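Local coordinates for protein putative phosphomannomutase (Thermus thermophilus, PDB 1TUO) that probably acts as a magnesium-dependent mutase of the phosphohexose mutase family, moving a phosphate group from one position to another on a sugar, at residues Val270-Ala275 against Glu368-Val373; Gly285-Asn290 against Leu304-Thr309; Thr294-Arg299 against Glu372-Thr377. All blocks are in the same frame, centred on the assembly; numbering follows the deposited sequence.

Interaction 1. Residues Val270-Ala275 against Glu368-Val373; sequences VLTTLA and EQFKEV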
ATOM      1  N   VAL A 270      -9.408   8.921  -2.061  1.00 17.90           N
ATOM      2  CA  VAL A 270      -9.009   8.067  -3.173  1.00 17.45           C
ATOM      3  C   VAL A 270      -9.830   6.789  -3.198  1.00 16.56           C
ATOM      4  O   VAL A 270     -10.367   6.404  -4.239  1.00 16.77           O
ATOM      5  CB  VAL A 270      -7.523   7.682  -3.084  1.00 18.07           C
ATOM      6  CG1 VAL A 270      -7.219   6.510  -4.029  1.00 19.56           C
ATOM      7  CG2 VAL A 270      -6.668   8.875  -3.436  1.00 20.07           C
ATOM      8  N   LEU A 271      -9.925   6.130  -2.047  1.00 17.31           N
ATOM      9  CA  LEU A 271     -10.658   4.874  -1.962  1.00 17.68           C
ATOM     10  C   LEU A 271     -12.125   5.000  -2.355  1.00 18.16           C
ATOM     11  O   LEU A 271     -12.627   4.207  -3.152  1.00 17.87           O
ATOM     12  CB  LEU A 271     -10.560   4.294  -0.549  1.00 18.00           C
ATOM     13  CG  LEU A 271     -11.301   2.976  -0.331  1.00 19.02           C
ATOM     14  CD1 LEU A 271     -10.746   1.887  -1.251  1.00 19.12           C
ATOM     15  CD2 LEU A 271     -11.157   2.572   1.134  1.00 21.27           C
ATOM     16  N   THR A 272     -12.816   5.992  -1.801  1.00 17.41           N
ATOM     17  CA  THR A 272     -14.229   6.164  -2.125  1.00 18.30           C
ATOM     18  C   THR A 272     -14.451   6.611  -3.568  1.00 18.66           C
ATOM     19  O   THR A 272     -15.412   6.182  -4.213  1.00 19.58           O
ATOM     20  CB  THR A 272     -14.914   7.166  -1.161  1.00 18.30           C
ATOM     21  OG1 THR A 272     -14.241   8.430  -1.205  1.00 18.11           O
ATOM     22  CG2 THR A 272     -14.882   6.624   0.255  1.00 19.61           C
ATOM     23  N   THR A 273     -13.571   7.468  -4.075  1.00 18.37           N
ATOM     24  CA  THR A 273     -13.689   7.942  -5.452  1.00 19.66           C
ATOM     25  C   THR A 273     -13.533   6.751  -6.401  1.00 20.33           C
ATOM     26  O   THR A 273     -14.293   6.609  -7.355  1.00 20.04           O
ATOM     27  CB  THR A 273     -12.609   9.001  -5.786  1.00 20.68           C
ATOM     28  OG1 THR A 273     -12.833  10.181  -4.997  1.00 21.69           O
ATOM     29  CG2 THR A 273     -12.663   9.376  -7.262  1.00 21.66           C
ATOM     30  N   LEU A 274     -12.558   5.887  -6.127  1.00 19.85           N
ATOM     31  CA  LEU A 274     -12.339   4.720  -6.977  1.00 19.63           C
ATOM     32  C   LEU A 274     -13.429   3.672  -6.775  1.00 20.01           C
ATOM     33  O   LEU A 274     -13.784   2.949  -7.704  1.00 20.18           O
ATOM     34  CB  LEU A 274     -10.952   4.109  -6.717  1.00 18.71           C
ATOM     35  CG  LEU A 274      -9.779   4.938  -7.259  1.00 17.46           C
ATOM     36  CD1 LEU A 274      -8.470   4.187  -7.020  1.00 20.34           C
ATOM     37  CD2 LEU A 274      -9.966   5.211  -8.757  1.00 20.74           C
ATOM     38  N   ALA A 275     -13.978   3.587  -5.567  1.00 19.41           N
ATOM     39  CA  ALA A 275     -15.042   2.620  -5.328  1.00 18.73           C
ATOM     40  C   ALA A 275     -16.249   3.034  -6.165  1.00 19.59           C
ATOM     41  O   ALA A 275     -16.897   2.199  -6.794  1.00 19.59           O
ATOM     42  CB  ALA A 275     -15.423   2.583  -3.847  1.00 19.58           C
ATOM     43  N   GLU A 368     -13.671  17.045  -8.129  1.00 22.63           N
ATOM     44  CA  GLU A 368     -15.071  17.025  -8.534  1.00 23.50           C
ATOM     45  C   GLU A 368     -15.680  15.638  -8.364  1.00 22.35           C
ATOM     46  O   GLU A 368     -16.859  15.510  -8.029  1.00 20.27           O
ATOM     47  CB  GLU A 368     -15.218  17.502  -9.982  1.00 25.97           C
ATOM     48  CG  GLU A 368     -14.862  18.972 -10.164  1.00 31.69           C
ATOM     49  CD  GLU A 368     -15.632  19.877  -9.207  1.00 36.39           C
ATOM     50  OE1 GLU A 368     -16.879  19.924  -9.293  1.00 38.70           O
ATOM     51  OE2 GLU A 368     -14.987  20.540  -8.363  1.00 39.60           O
ATOM     52  N   GLN A 369     -14.885  14.597  -8.584  1.00 20.88           N
ATOM     53  CA  GLN A 369     -15.408  13.250  -8.409  1.00 20.89           C
ATOM     54  C   GLN A 369     -15.731  13.022  -6.939  1.00 21.16           C
ATOM     55  O   GLN A 369     -16.745  12.413  -6.605  1.00 19.09           O
ATOM     56  CB  GLN A 369     -14.401  12.195  -8.882  1.00 20.42           C
ATOM     57  CG  GLN A 369     -14.239  12.116 -10.392  1.00 21.59           C
ATOM     58  CD  GLN A 369     -13.335  10.967 -10.813  1.00 19.95           C
ATOM     59  OE1 GLN A 369     -13.612   9.811 -10.509  1.00 21.54           O
ATOM     60  NE2 GLN A 369     -12.247  11.285 -11.508  1.00 20.61           N
ATOM     61  N   PHE A 370     -14.874  13.520  -6.051  1.00 21.96           N
ATOM     62  CA  PHE A 370     -15.135  13.328  -4.639  1.00 21.06           C
ATOM     63  C   PHE A 370     -16.355  14.131  -4.192  1.00 21.89           C
ATOM     64  O   PHE A 370     -17.089  13.696  -3.309  1.00 23.60           O
ATOM     65  CB  PHE A 370     -13.922  13.703  -3.789  1.00 21.00           C
ATOM     66  CG  PHE A 370     -14.101  13.367  -2.341  1.00 19.22           C
ATOM     67  CD1 PHE A 370     -14.236  12.041  -1.938  1.00 20.95           C
ATOM     68  CD2 PHE A 370     -14.223  14.373  -1.390  1.00 19.52           C
ATOM     69  CE1 PHE A 370     -14.496  11.721  -0.612  1.00 21.77           C
ATOM     70  CE2 PHE A 370     -14.484  14.068  -0.061  1.00 20.25           C
ATOM     71  CZ  PHE A 370     -14.623  12.742   0.331  1.00 20.83           C
ATOM     72  N   LYS A 371     -16.575  15.294  -4.806  1.00 21.76           N
ATOM     73  CA  LYS A 371     -17.734  16.123  -4.468  1.00 23.48           C
ATOM     74  C   LYS A 371     -18.993  15.319  -4.785  1.00 22.98           C
ATOM     75  O   LYS A 371     -20.013  15.444  -4.107  1.00 22.46           O
ATOM     76  CB  LYS A 371     -17.733  17.412  -5.293  1.00 24.26           C
ATOM     77  CG  LYS A 371     -16.551  18.330  -5.033  1.00 29.78           C
ATOM     78  CD  LYS A 371     -16.585  18.925  -3.639  1.00 32.69           C
ATOM     79  CE  LYS A 371     -15.400  19.861  -3.420  1.00 36.57           C
ATOM     80  NZ  LYS A 371     -15.425  20.509  -2.075  1.00 38.47           N
ATOM     81  N   GLU A 372     -18.904  14.491  -5.823  1.00 22.31           N
ATOM     82  CA  GLU A 372     -20.012  13.641  -6.237  1.00 22.63           C
ATOM     83  C   GLU A 372     -20.181  12.535  -5.195  1.00 22.20           C
ATOM     84  O   GLU A 372     -21.295  12.087  -4.919  1.00 22.15           O
ATOM     85  CB  GLU A 372     -19.723  13.045  -7.622  1.00 23.56           C
ATOM     86  CG  GLU A 372     -20.728  12.012  -8.123  1.00 23.90           C
ATOM     87  CD  GLU A 372     -22.069  12.602  -8.552  1.00 26.39           C
ATOM     88  OE1 GLU A 372     -22.135  13.803  -8.900  1.00 27.07           O
ATOM     89  OE2 GLU A 372     -23.059  11.842  -8.562  1.00 26.47           O
ATOM     90  N   VAL A 373     -19.072  12.088  -4.615  1.00 21.33           N
ATOM     91  CA  VAL A 373     -19.150  11.073  -3.577  1.00 20.77           C
ATOM     92  C   VAL A 373     -19.897  11.691  -2.398  1.00 20.30           C
ATOM     93  O   VAL A 373     -20.776  11.066  -1.811  1.00 21.65           O
ATOM     94  CB  VAL A 373     -17.745  10.631  -3.095  1.00 19.81           C
ATOM     95  CG1 VAL A 373     -17.861   9.796  -1.827  1.00 21.35           C
ATOM     96  CG2 VAL A 373     -17.052   9.826  -4.189  1.00 20.58           C
TER
HETATM   97  O   HOH W   1     -15.555   8.555  -9.125  1.00 20.48           O
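Thr-272 sets its hydroxyl against the rim of the Phe-370 ring. OG1 of Thr-272 lies 3.4 Å from CE1 of Phe-370, in the plane of the ring. Thr-273 OG1 also sits at this edge, beside CD1 of Phe-370. The ring gets there because its CG is anti to the backbone N (chi1 -173°). One turn on, Val-373 places CG1 3.9 Å from Thr-272 OG1 and CG2 over the backbone of Thr-273. The methyl of Thr-273 meets Gln-369 instead: CG2 of Thr-273 is 3.4 Å from OE1 of Gln-369. A water bridges the helices here, donating 2.9 Å to Thr-273 O and 2.7 Å to Gln-369 OE1.

Both threonine hydroxyls bond back into their own helix, to His-268 O and Gln-269 O, which fixes their rotation. Gln-369 NE2 is held by Lys-364 O and Ser-358 OG, which probably helps keep OE1 turned to the water. Phe-265 also packs on Phe-370. The axes of segments 270-275 and 368-373 pass 9.2 Å apart and cross at 81°. This is nearly perpendicular helix packing inside alpha/beta/alpha domain III of the phosphohexomutase fold.

Interaction 2. Residues Gly285-Asn290 against Leu304-Thr309; sequences GRAVKN and LGFGVT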
ATOM      1  N   GLY A 285     -20.244  -6.860  -6.214  1.00 33.51           N
ATOM      2  CA  GLY A 285     -19.653  -7.554  -5.089  1.00 32.03           C
ATOM      3  C   GLY A 285     -19.566  -6.603  -3.913  1.00 30.62           C
ATOM      4  O   GLY A 285     -20.328  -5.645  -3.824  1.00 31.65           O
ATOM      5  N   ARG A 286     -18.629  -6.856  -3.014  1.00 28.44           N
ATOM      6  CA  ARG A 286     -18.480  -6.008  -1.842  1.00 27.09           C
ATOM      7  C   ARG A 286     -17.148  -5.272  -1.817  1.00 25.33           C
ATOM      8  O   ARG A 286     -16.201  -5.636  -2.513  1.00 21.97           O
ATOM      9  CB  ARG A 286     -18.617  -6.861  -0.582  1.00 29.07           C
ATOM     10  CG  ARG A 286     -17.729  -8.083  -0.627  1.00 30.10           C
ATOM     11  CD  ARG A 286     -17.953  -9.042   0.533  1.00 30.27           C
ATOM     12  NE  ARG A 286     -17.097 -10.213   0.373  1.00 29.31           N
ATOM     13  CZ  ARG A 286     -16.286 -10.695   1.309  1.00 29.56           C
ATOM     14  NH1 ARG A 286     -16.209 -10.115   2.504  1.00 28.81           N
ATOM     15  NH2 ARG A 286     -15.537 -11.753   1.043  1.00 28.91           N
ATOM     16  N   ALA A 287     -17.099  -4.213  -1.021  1.00 23.24           N
ATOM     17  CA  ALA A 287     -15.887  -3.433  -0.847  1.00 22.87           C
ATOM     18  C   ALA A 287     -15.388  -3.840   0.533  1.00 22.51           C
ATOM     19  O   ALA A 287     -16.191  -4.044   1.445  1.00 22.83           O
ATOM     20  CB  ALA A 287     -16.211  -1.939  -0.875  1.00 23.39           C
ATOM     21  N   VAL A 288     -14.074  -3.971   0.691  1.00 21.21           N
ATOM     22  CA  VAL A 288     -13.506  -4.354   1.976  1.00 21.13           C
ATOM     23  C   VAL A 288     -12.651  -3.196   2.483  1.00 21.67           C
ATOM     24  O   VAL A 288     -11.887  -2.612   1.723  1.00 22.25           O
ATOM     25  CB  VAL A 288     -12.634  -5.624   1.843  1.00 20.21           C
ATOM     26  CG1 VAL A 288     -12.235  -6.132   3.227  1.00 21.38           C
ATOM     27  CG2 VAL A 288     -13.394  -6.693   1.060  1.00 22.22           C
ATOM     28  N   LYS A 289     -12.800  -2.859   3.760  1.00 21.79           N
ATOM     29  CA  LYS A 289     -12.048  -1.749   4.350  1.00 20.98           C
ATOM     30  C   LYS A 289     -11.629  -2.068   5.774  1.00 22.41           C
ATOM     31  O   LYS A 289     -12.328  -2.794   6.480  1.00 21.39           O
ATOM     32  CB  LYS A 289     -12.910  -0.478   4.366  1.00 21.36           C
ATOM     33  CG  LYS A 289     -14.255  -0.660   5.080  1.00 22.30           C
ATOM     34  CD  LYS A 289     -14.947   0.670   5.413  1.00 25.04           C
ATOM     35  CE  LYS A 289     -14.733   1.054   6.878  1.00 25.42           C
ATOM     36  NZ  LYS A 289     -15.563   2.224   7.318  1.00 27.72           N
ATOM     37  N   ASN A 290     -10.489  -1.541   6.213  1.00 21.66           N
ATOM     38  CA  ASN A 290     -10.110  -1.801   7.591  1.00 21.63           C
ATOM     39  C   ASN A 290     -10.863  -0.828   8.498  1.00 21.22           C
ATOM     40  O   ASN A 290     -11.536   0.094   8.025  1.00 21.75           O
ATOM     41  CB  ASN A 290      -8.581  -1.733   7.807  1.00 22.50           C
ATOM     42  CG  ASN A 290      -8.022  -0.315   7.833  1.00 24.79           C
ATOM     43  OD1 ASN A 290      -8.713   0.653   8.161  1.00 23.77           O
ATOM     44  ND2 ASN A 290      -6.733  -0.201   7.522  1.00 23.19           N
ATOM     45  N   LEU A 304     -25.902   3.215  -2.848  1.00 29.33           N
ATOM     46  CA  LEU A 304     -25.879   2.690  -4.212  1.00 29.08           C
ATOM     47  C   LEU A 304     -26.157   1.200  -4.385  1.00 29.30           C
ATOM     48  O   LEU A 304     -26.483   0.757  -5.492  1.00 28.19           O
ATOM     49  CB  LEU A 304     -24.548   3.041  -4.879  1.00 28.83           C
ATOM     50  CG  LEU A 304     -24.250   4.540  -4.966  1.00 29.96           C
ATOM     51  CD1 LEU A 304     -22.959   4.749  -5.732  1.00 30.46           C
ATOM     52  CD2 LEU A 304     -25.404   5.270  -5.653  1.00 30.82           C
ATOM     53  N   GLY A 305     -26.007   0.420  -3.321  1.00 28.62           N
ATOM     54  CA  GLY A 305     -26.299  -0.998  -3.428  1.00 29.32           C
ATOM     55  C   GLY A 305     -25.188  -2.035  -3.449  1.00 28.71           C
ATOM     56  O   GLY A 305     -25.249  -2.978  -4.241  1.00 29.78           O
ATOM     57  N   PHE A 306     -24.168  -1.875  -2.608  1.00 27.99           N
ATOM     58  CA  PHE A 306     -23.099  -2.869  -2.533  1.00 25.83           C
ATOM     59  C   PHE A 306     -22.679  -3.073  -1.085  1.00 25.91           C
ATOM     60  O   PHE A 306     -22.676  -2.137  -0.286  1.00 24.49           O
ATOM     61  CB  PHE A 306     -21.885  -2.504  -3.415  1.00 25.65           C
ATOM     62  CG  PHE A 306     -21.183  -1.224  -3.036  1.00 25.09           C
ATOM     63  CD1 PHE A 306     -21.489  -0.030  -3.682  1.00 22.85           C
ATOM     64  CD2 PHE A 306     -20.168  -1.226  -2.081  1.00 25.31           C
ATOM     65  CE1 PHE A 306     -20.793   1.144  -3.394  1.00 25.18           C
ATOM     66  CE2 PHE A 306     -19.465  -0.054  -1.782  1.00 24.21           C
ATOM     67  CZ  PHE A 306     -19.778   1.132  -2.442  1.00 23.87           C
ATOM     68  N   GLY A 307     -22.339  -4.310  -0.748  1.00 24.85           N
ATOM     69  CA  GLY A 307     -21.950  -4.613   0.612  1.00 25.67           C
ATOM     70  C   GLY A 307     -20.593  -4.063   0.990  1.00 24.88           C
ATOM     71  O   GLY A 307     -19.754  -3.794   0.127  1.00 24.97           O
ATOM     72  N   VAL A 308     -20.388  -3.879   2.290  1.00 24.55           N
ATOM     73  CA  VAL A 308     -19.117  -3.378   2.798  1.00 23.15           C
ATOM     74  C   VAL A 308     -18.704  -4.208   3.997  1.00 22.44           C
ATOM     75  O   VAL A 308     -19.444  -4.317   4.974  1.00 23.70           O
ATOM     76  CB  VAL A 308     -19.213  -1.900   3.222  1.00 22.82           C
ATOM     77  CG1 VAL A 308     -17.868  -1.428   3.770  1.00 22.42           C
ATOM     78  CG2 VAL A 308     -19.619  -1.050   2.037  1.00 21.72           C
ATOM     79  N   THR A 309     -17.521  -4.809   3.904  1.00 20.64           N
ATOM     80  CA  THR A 309     -16.982  -5.630   4.975  1.00 20.73           C
ATOM     81  C   THR A 309     -15.901  -4.836   5.685  1.00 20.95           C
ATOM     82  O   THR A 309     -15.037  -4.265   5.035  1.00 20.15           O
ATOM     83  CB  THR A 309     -16.359  -6.919   4.417  1.00 21.09           C
ATOM     84  OG1 THR A 309     -17.388  -7.723   3.823  1.00 22.51           O
ATOM     85  CG2 THR A 309     -15.666  -7.705   5.528  1.00 21.26           C
TER
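Ala-287 O is approached by two donors of the neighbouring strand, one N-H and one weaker CA-H. Thr-309 N donates to Ala-287 O at 2.9 Å. In the weaker contact, CA of Val-308 is 3.3 Å from Ala-287 O. Thr-309 O is used in the same way. It accepts from Lys-289 N at 2.9 Å and is also approached by the CA-H of Val-288. The third backbone bond runs from Ala-287 N to Gly-307 O, also 2.9 Å.

These bonds pair strands 286-290 and 308-311 in parallel. Helix 296-304 connects them, so the unit is a beta-alpha-beta crossover within domain III. Strand 308-311 is the outermost strand on its side of the sheet.

Ala-287 and Val-308 are partners on one face of the sheet, Val-288 and Thr-309 on the other. Arg-286 runs extended from CG to NE and brings its guanidinium to Thr-309. NH1 of Arg-286 donates to OG1 of Thr-309 at 3.0 Å. The oxygen lies at the guanidinium edge, only 2° out of its plane. NH2 of the same group makes a salt bridge to Glu-321, so the arginine is held from two directions.

CE2 of Phe-306 meets CB of Ala-287 at 3.9 Å, and CB of Phe-306 rests against Gly-285 O. The ring also makes an edge-to-face contact with Phe-328. Lys-289 lays CG against CG1 of Val-308, 3.9 Å away. Its chain bends at chi3 (-100°), and NZ ends in a salt bridge with Asp-298 and hydrogen bonds to Val-293 O and Thr-294 O.

Interaction 3. Residues Thr294-Arg299 against Glu372-Thr377; sequences TWLLDR and EVEALT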
ATOM      1  N   THR A 294     -12.774   5.667   6.299  1.00 19.85           N
ATOM      2  CA  THR A 294     -13.939   6.549   6.318  1.00 19.46           C
ATOM      3  C   THR A 294     -15.270   5.816   6.253  1.00 21.02           C
ATOM      4  O   THR A 294     -15.404   4.830   5.526  1.00 20.20           O
ATOM      5  CB  THR A 294     -13.908   7.526   5.127  1.00 20.06           C
ATOM      6  OG1 THR A 294     -15.116   8.298   5.108  1.00 20.32           O
ATOM      7  CG2 THR A 294     -13.794   6.754   3.809  1.00 19.89           C
ATOM      8  N   TRP A 295     -16.259   6.304   6.996  1.00 21.46           N
ATOM      9  CA  TRP A 295     -17.567   5.672   6.952  1.00 24.51           C
ATOM     10  C   TRP A 295     -18.334   6.106   5.709  1.00 22.68           C
ATOM     11  O   TRP A 295     -19.479   5.704   5.514  1.00 22.23           O
ATOM     12  CB  TRP A 295     -18.387   5.982   8.209  1.00 29.80           C
ATOM     13  CG  TRP A 295     -18.440   7.420   8.598  1.00 35.78           C
ATOM     14  CD1 TRP A 295     -18.146   8.503   7.818  1.00 38.01           C
ATOM     15  CD2 TRP A 295     -18.835   7.934   9.871  1.00 40.30           C
ATOM     16  NE1 TRP A 295     -18.333   9.666   8.534  1.00 40.86           N
ATOM     17  CE2 TRP A 295     -18.758   9.343   9.797  1.00 41.13           C
ATOM     18  CE3 TRP A 295     -19.251   7.341  11.071  1.00 41.56           C
ATOM     19  CZ2 TRP A 295     -19.079  10.167  10.877  1.00 42.78           C
ATOM     20  CZ3 TRP A 295     -19.571   8.159  12.144  1.00 43.14           C
ATOM     21  CH2 TRP A 295     -19.483   9.557  12.039  1.00 42.92           C
ATOM     22  N   LEU A 296     -17.717   6.937   4.871  1.00 22.40           N
ATOM     23  CA  LEU A 296     -18.388   7.355   3.648  1.00 21.88           C
ATOM     24  C   LEU A 296     -18.475   6.135   2.735  1.00 21.35           C
ATOM     25  O   LEU A 296     -19.368   6.041   1.899  1.00 20.88           O
ATOM     26  CB  LEU A 296     -17.625   8.483   2.940  1.00 22.21           C
ATOM     27  CG  LEU A 296     -18.152   9.911   3.137  1.00 23.56           C
ATOM     28  CD1 LEU A 296     -17.822  10.395   4.545  1.00 24.19           C
ATOM     29  CD2 LEU A 296     -17.523  10.842   2.103  1.00 24.69           C
ATOM     30  N   LEU A 297     -17.545   5.195   2.887  1.00 20.84           N
ATOM     31  CA  LEU A 297     -17.591   4.004   2.042  1.00 20.84           C
ATOM     32  C   LEU A 297     -18.826   3.183   2.413  1.00 21.40           C
ATOM     33  O   LEU A 297     -19.554   2.704   1.534  1.00 21.55           O
ATOM     34  CB  LEU A 297     -16.327   3.155   2.206  1.00 20.20           C
ATOM     35  CG  LEU A 297     -16.252   1.915   1.306  1.00 22.16           C
ATOM     36  CD1 LEU A 297     -16.405   2.320  -0.157  1.00 22.17           C
ATOM     37  CD2 LEU A 297     -14.924   1.212   1.528  1.00 22.36           C
ATOM     38  N   ASP A 298     -19.067   3.024   3.714  1.00 20.87           N
ATOM     39  CA  ASP A 298     -20.232   2.274   4.189  1.00 23.01           C
ATOM     40  C   ASP A 298     -21.501   2.932   3.654  1.00 21.76           C
ATOM     41  O   ASP A 298     -22.403   2.254   3.156  1.00 22.06           O
ATOM     42  CB  ASP A 298     -20.302   2.271   5.722  1.00 24.42           C
ATOM     43  CG  ASP A 298     -19.021   1.794   6.370  1.00 27.69           C
ATOM     44  OD1 ASP A 298     -19.079   0.823   7.151  1.00 27.25           O
ATOM     45  OD2 ASP A 298     -17.959   2.396   6.107  1.00 28.88           O
ATOM     46  N   ARG A 299     -21.564   4.258   3.765  1.00 21.99           N
ATOM     47  CA  ARG A 299     -22.727   5.013   3.297  1.00 22.71           C
ATOM     48  C   ARG A 299     -22.902   4.874   1.787  1.00 23.05           C
ATOM     49  O   ARG A 299     -24.022   4.702   1.301  1.00 22.71           O
ATOM     50  CB  ARG A 299     -22.593   6.498   3.682  1.00 24.62           C
ATOM     51  CG  ARG A 299     -23.727   7.407   3.174  1.00 26.30           C
ATOM     52  CD  ARG A 299     -25.101   6.969   3.678  1.00 29.72           C
ATOM     53  NE  ARG A 299     -25.304   7.241   5.101  1.00 32.50           N
ATOM     54  CZ  ARG A 299     -25.578   8.440   5.611  1.00 33.28           C
ATOM     55  NH1 ARG A 299     -25.688   9.501   4.818  1.00 33.20           N
ATOM     56  NH2 ARG A 299     -25.750   8.577   6.921  1.00 33.02           N
ATOM     57  N   GLU A 372     -18.904  14.491  -5.823  1.00 22.31           N
ATOM     58  CA  GLU A 372     -20.012  13.641  -6.237  1.00 22.63           C
ATOM     59  C   GLU A 372     -20.181  12.535  -5.195  1.00 22.20           C
ATOM     60  O   GLU A 372     -21.295  12.087  -4.919  1.00 22.15           O
ATOM     61  CB  GLU A 372     -19.723  13.045  -7.622  1.00 23.56           C
ATOM     62  CG  GLU A 372     -20.728  12.012  -8.123  1.00 23.90           C
ATOM     63  CD  GLU A 372     -22.069  12.602  -8.552  1.00 26.39           C
ATOM     64  OE1 GLU A 372     -22.135  13.803  -8.900  1.00 27.07           O
ATOM     65  OE2 GLU A 372     -23.059  11.842  -8.562  1.00 26.47           O
ATOM     66  N   VAL A 373     -19.072  12.088  -4.615  1.00 21.33           N
ATOM     67  CA  VAL A 373     -19.150  11.073  -3.577  1.00 20.77           C
ATOM     68  C   VAL A 373     -19.897  11.691  -2.398  1.00 20.30           C
ATOM     69  O   VAL A 373     -20.776  11.066  -1.811  1.00 21.65           O
ATOM     70  CB  VAL A 373     -17.745  10.631  -3.095  1.00 19.81           C
ATOM     71  CG1 VAL A 373     -17.861   9.796  -1.827  1.00 21.35           C
ATOM     72  CG2 VAL A 373     -17.052   9.826  -4.189  1.00 20.58           C
ATOM     73  N   GLU A 374     -19.540  12.923  -2.055  1.00 19.72           N
ATOM     74  CA  GLU A 374     -20.197  13.594  -0.939  1.00 21.54           C
ATOM     75  C   GLU A 374     -21.684  13.814  -1.210  1.00 21.49           C
ATOM     76  O   GLU A 374     -22.507  13.708  -0.303  1.00 21.38           O
ATOM     77  CB  GLU A 374     -19.486  14.918  -0.631  1.00 23.09           C
ATOM     78  CG  GLU A 374     -18.221  14.714   0.206  1.00 26.57           C
ATOM     79  CD  GLU A 374     -17.398  15.974   0.399  1.00 27.30           C
ATOM     80  OE1 GLU A 374     -16.803  16.123   1.489  1.00 30.47           O
ATOM     81  OE2 GLU A 374     -17.325  16.804  -0.533  1.00 28.96           O
ATOM     82  N   ALA A 375     -22.027  14.096  -2.463  1.00 22.73           N
ATOM     83  CA  ALA A 375     -23.427  14.313  -2.827  1.00 21.68           C
ATOM     84  C   ALA A 375     -24.224  13.014  -2.708  1.00 22.09           C
ATOM     85  O   ALA A 375     -25.318  12.995  -2.143  1.00 23.39           O
ATOM     86  CB  ALA A 375     -23.522  14.853  -4.256  1.00 21.58           C
ATOM     87  N   LEU A 376     -23.675  11.933  -3.248  1.00 20.69           N
ATOM     88  CA  LEU A 376     -24.345  10.638  -3.204  1.00 21.71           C
ATOM     89  C   LEU A 376     -24.458  10.047  -1.798  1.00 21.70           C
ATOM     90  O   LEU A 376     -25.379   9.280  -1.519  1.00 23.41           O
ATOM     91  CB  LEU A 376     -23.621   9.646  -4.123  1.00 21.01           C
ATOM     92  CG  LEU A 376     -23.618   9.993  -5.615  1.00 20.91           C
ATOM     93  CD1 LEU A 376     -22.758   8.984  -6.382  1.00 22.37           C
ATOM     94  CD2 LEU A 376     -25.059   9.989  -6.148  1.00 21.38           C
ATOM     95  N   THR A 377     -23.518  10.384  -0.918  1.00 21.94           N
ATOM     96  CA  THR A 377     -23.550   9.864   0.452  1.00 21.42           C
ATOM     97  C   THR A 377     -24.285  10.808   1.389  1.00 22.81           C
ATOM     98  O   THR A 377     -24.790  10.387   2.431  1.00 23.61           O
ATOM     99  CB  THR A 377     -22.133   9.661   1.040  1.00 21.28           C
ATOM    100  OG1 THR A 377     -21.415  10.900   1.008  1.00 21.31           O
ATOM    101  CG2 THR A 377     -21.368   8.609   0.255  1.00 19.73           C
TER
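Arg-299 reaches the last residue of helix 366-377 with its side chain. CG leaves anti to the backbone N, and the chain then bends twice, at chi2 (59°) and chi3 (72°). The two bends bring the edge of the guanidinium, at NH1, to Thr-377 O. NH1 of Arg-299 donates to Thr-377 O at 2.7 Å. The short bond approaches nearly in line with the C=O, but it is bent at the hydrogen (137°), and the oxygen is tilted from the guanidinium plane. The aliphatic part packs too: CG of Arg-299 is 3.5 Å from CB of Thr-377. With an alanine here the guanidinium and the CG contact are gone, which would probably leave Thr-377 O without its charged donor and open a gap beside CB of Thr-377.

Thr-377 keeps OG1 between its own N and carbonyl carbon. From there OG1 of Thr-377 donates to Val-373 O at 2.9 Å. Thr-377 N reaches the same oxygen from the opposite face of its plane. OG1 also bonds to Leu-379 N, just past the helix. This rotation turns CG2 of Thr-377 to Leu-296 O, 3.6 Å away.

CD2 of Leu-296 lies 4.1 Å from CG1 of Val-373 and close to OG1 of Thr-377. It also brushes CG of Glu-374, whose carboxylate bonds to His-381 N. At the start of the leucine's helix, Thr-294 OG1 accepts from Leu-296 N in a capping bond.

Arg-303 donates to Leu-376 O. Two arginines of helix 296-304 thus meet carbonyls at the C-terminal end of helix 366-377, where their charge probably offsets the partial negative charge of the helix end.

In the fold
All three interactions lie in alpha/beta/alpha domain III. Interactions 1 and 3 are closest, with centres 8 Å apart. They share helix 366-377, which meets helix 267-280 in interaction 1 and helix 296-304 in interaction 3. They touch directly where Phe-370 packs on Leu-296 and Thr-272 on Thr-294. Interaction 2 is the strand pair, with its centre about 12 Å from that of interaction 3 and about 15 Å from that of interaction 1. It touches interaction 3 where Lys-289 and Val-308 pack on Leu-297. Along the chain, helix 267-280, strand 286-290, helix 296-304 and strand 308-311 follow in turn. Helix 366-377 comes much later, so a late helix is packed against two earlier ones of the same domain.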